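PDB 5JS4: phiAB6 tailspike from Unidentified phage, which probably recognises and fragments the exopolysaccharide of Acinetobacter baumannii as the trimeric beta-helical tailspike of a bacteriophage. Local coordinates for residues A[314-319]-A[341-346]. Numbering follows the deposited sequence.
Sequences CIDVDG and TARCSN
Asp316 and Arg343 are bridge partners on neighbouring strands, their side chains lying alongside one another and pointing the same way, with the hydroxyl of Ser345 joining them. Ser345 OG donates to Asp316 OD1 over 2.6 Å, meeting that oxygen's syn lone pair, and accepts from Arg343 NE at 2.9 Å. The latter bond is nearly straight (168° at the hydrogen), and OG sits at the guanidinium edge, in its plane. Direct pairing of the charges is weaker: Asp316 OD1 and Arg343 NE are 4.0 Å apart, a long salt bridge, and the two planes stand 85° apart, which excludes a coplanar two-pronged pairing. Instead the arginine lays its aliphatic part against the acid, CG lying 3.7 Å from Asp316 OD1. A bend at chi3 turns the guanidinium from this shared path, and NH1 hydrogen-bonds a malonic acid molecule, probably from the crystallisation liquor. Asp316 OD2 has a second charged partner in Arg283 on strand 282-286.

The two strands belong to neighbouring coils of a right-handed parallel beta-helix, the fold of the pectate lyase-like family: strands 313-318 and 340-345 run parallel, and 282-286 and 362-370 continue the stacking on either side. Backbone bonds join 313-318 to 340-345, among them Arg343 N to Ile315 O and Val317 N to Arg343 O. On the face carrying Ile315, Ala342, Val317 and Cys344, the contacts are apolar; Ile315 CB meets Ala342 CB at 4.1 Å. With its sulfur anti to the backbone N (chi1 -174°), Cys344 brings SG to 3.6 Å from Gly319 CA. Where the strands end, one water donates to both Asp318 OD1 and Asn346 OD1, while Ser320 OG also bonds that aspartate oxygen.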
loop_
_atom_site.group_PDB
_atom_site.type_symbol
_atom_site.label_atom_id
_atom_site.label_comp_id
_atom_site.label_asym_id
_atom_site.label_seq_id
_atom_site.Cartn_x
_atom_site.Cartn_y
_atom_site.Cartn_z
ATOM N N CYS A 314 -2.212 -21.250 28.454
ATOM C CA CYS A 314 -2.728 -19.892 28.514
ATOM C C CYS A 314 -2.575 -19.297 29.900
ATOM O O CYS A 314 -2.292 -20.006 30.869
ATOM C CB CYS A 314 -4.211 -19.841 28.116
ATOM S SG CYS A 314 -5.374 -20.381 29.395
ATOM N N ILE A 315 -2.750 -17.983 29.966
ATOM C CA ILE A 315 -3.000 -17.286 31.217
ATOM C C ILE A 315 -4.514 -17.138 31.334
ATOM O O ILE A 315 -5.172 -16.703 30.393
ATOM C CB ILE A 315 -2.304 -15.914 31.247
ATOM C CG1 ILE A 315 -0.786 -16.114 31.298
ATOM C CG2 ILE A 315 -2.780 -15.091 32.439
ATOM C CD1 ILE A 315 0.024 -14.852 31.101
ATOM N N ASP A 316 -5.058 -17.527 32.484
ATOM C CA ASP A 316 -6.494 -17.495 32.722
ATOM C C ASP A 316 -6.743 -16.626 33.951
ATOM O O ASP A 316 -6.591 -17.071 35.093
ATOM C CB ASP A 316 -7.020 -18.920 32.911
ATOM C CG ASP A 316 -8.538 -19.002 32.934
ATOM O OD1 ASP A 316 -9.207 -17.974 33.165
ATOM O OD2 ASP A 316 -9.065 -20.115 32.718
ATOM N N VAL A 317 -7.099 -15.370 33.700
ATOM C CA VAL A 317 -7.338 -14.398 34.759
ATOM C C VAL A 317 -8.721 -14.637 35.356
ATOM O O VAL A 317 -9.709 -14.733 34.629
ATOM C CB VAL A 317 -7.233 -12.956 34.220
ATOM C CG1 VAL A 317 -7.553 -11.940 35.307
ATOM C CG2 VAL A 317 -5.841 -12.705 33.658
ATOM N N ASP A 318 -8.782 -14.741 36.681
ATOM C CA ASP A 318 -10.044 -14.973 37.380
ATOM C C ASP A 318 -10.792 -13.654 37.552
ATOM O O ASP A 318 -10.538 -12.900 38.494
ATOM C CB ASP A 318 -9.783 -15.630 38.736
ATOM C CG ASP A 318 -11.057 -15.950 39.496
ATOM O OD1 ASP A 318 -12.166 -15.739 38.955
ATOM O OD2 ASP A 318 -10.941 -16.420 40.644
ATOM N N GLY A 319 -11.718 -13.389 36.635
ATOM C CA GLY A 319 -12.501 -12.160 36.651
ATOM C C GLY A 319 -13.487 -12.043 37.802
ATOM O O GLY A 319 -14.027 -10.963 38.035
ATOM N N THR A 341 -1.604 -16.828 24.728
ATOM C CA THR A 341 -3.047 -16.971 24.807
ATOM C C THR A 341 -3.443 -16.553 26.215
ATOM O O THR A 341 -2.884 -17.055 27.188
ATOM C CB THR A 341 -3.466 -18.428 24.545
ATOM O OG1 THR A 341 -2.890 -18.868 23.309
ATOM C CG2 THR A 341 -4.983 -18.571 24.476
ATOM N N ALA A 342 -4.384 -15.621 26.330
ATOM C CA ALA A 342 -4.823 -15.158 27.642
ATOM C C ALA A 342 -6.311 -14.858 27.639
ATOM O O ALA A 342 -6.808 -14.160 26.756
ATOM C CB ALA A 342 -4.034 -13.932 28.064
ATOM N N ARG A 343 -7.014 -15.396 28.636
ATOM C CA ARG A 343 -8.444 -15.188 28.781
ATOM C C ARG A 343 -8.786 -14.669 30.169
ATOM O O ARG A 343 -7.990 -14.786 31.108
ATOM C CB ARG A 343 -9.209 -16.493 28.519
ATOM C CG ARG A 343 -8.933 -17.607 29.524
ATOM C CD ARG A 343 -9.863 -18.797 29.341
ATOM N NE ARG A 343 -11.227 -18.511 29.789
ATOM C CZ ARG A 343 -12.253 -18.174 29.004
ATOM N NH1 ARG A 343 -12.110 -18.065 27.684
ATOM N NH2 ARG A 343 -13.443 -17.941 29.550
ATOM N N CYS A 344 -9.978 -14.093 30.282
ATOM C CA CYS A 344 -10.568 -13.764 31.566
ATOM C C CYS A 344 -11.810 -14.624 31.741
ATOM O O CYS A 344 -12.710 -14.600 30.895
ATOM C CB CYS A 344 -10.944 -12.289 31.628
ATOM S SG CYS A 344 -11.530 -11.767 33.252
ATOM N N SER A 345 -11.843 -15.394 32.825
ATOM C CA SER A 345 -12.975 -16.258 33.137
ATOM C C SER A 345 -13.856 -15.601 34.192
ATOM O O SER A 345 -13.349 -15.025 35.155
ATOM C CB SER A 345 -12.483 -17.611 33.656
ATOM O OG SER A 345 -11.722 -18.293 32.674
ATOM N N ASN A 346 -15.170 -15.681 33.991
ATOM C CA ASN A 346 -16.153 -15.214 34.975
ATOM C C ASN A 346 -15.983 -13.747 35.374
ATOM O O ASN A 346 -16.144 -13.389 36.542
ATOM C CB ASN A 346 -16.117 -16.115 36.215
ATOM C CG ASN A 346 -16.352 -17.573 35.877
ATOM O OD1 ASN A 346 -15.494 -18.423 36.112
ATOM N ND2 ASN A 346 -17.514 -17.867 35.306
HETATM O O HOH W 1 -13.115 -17.937 37.538
#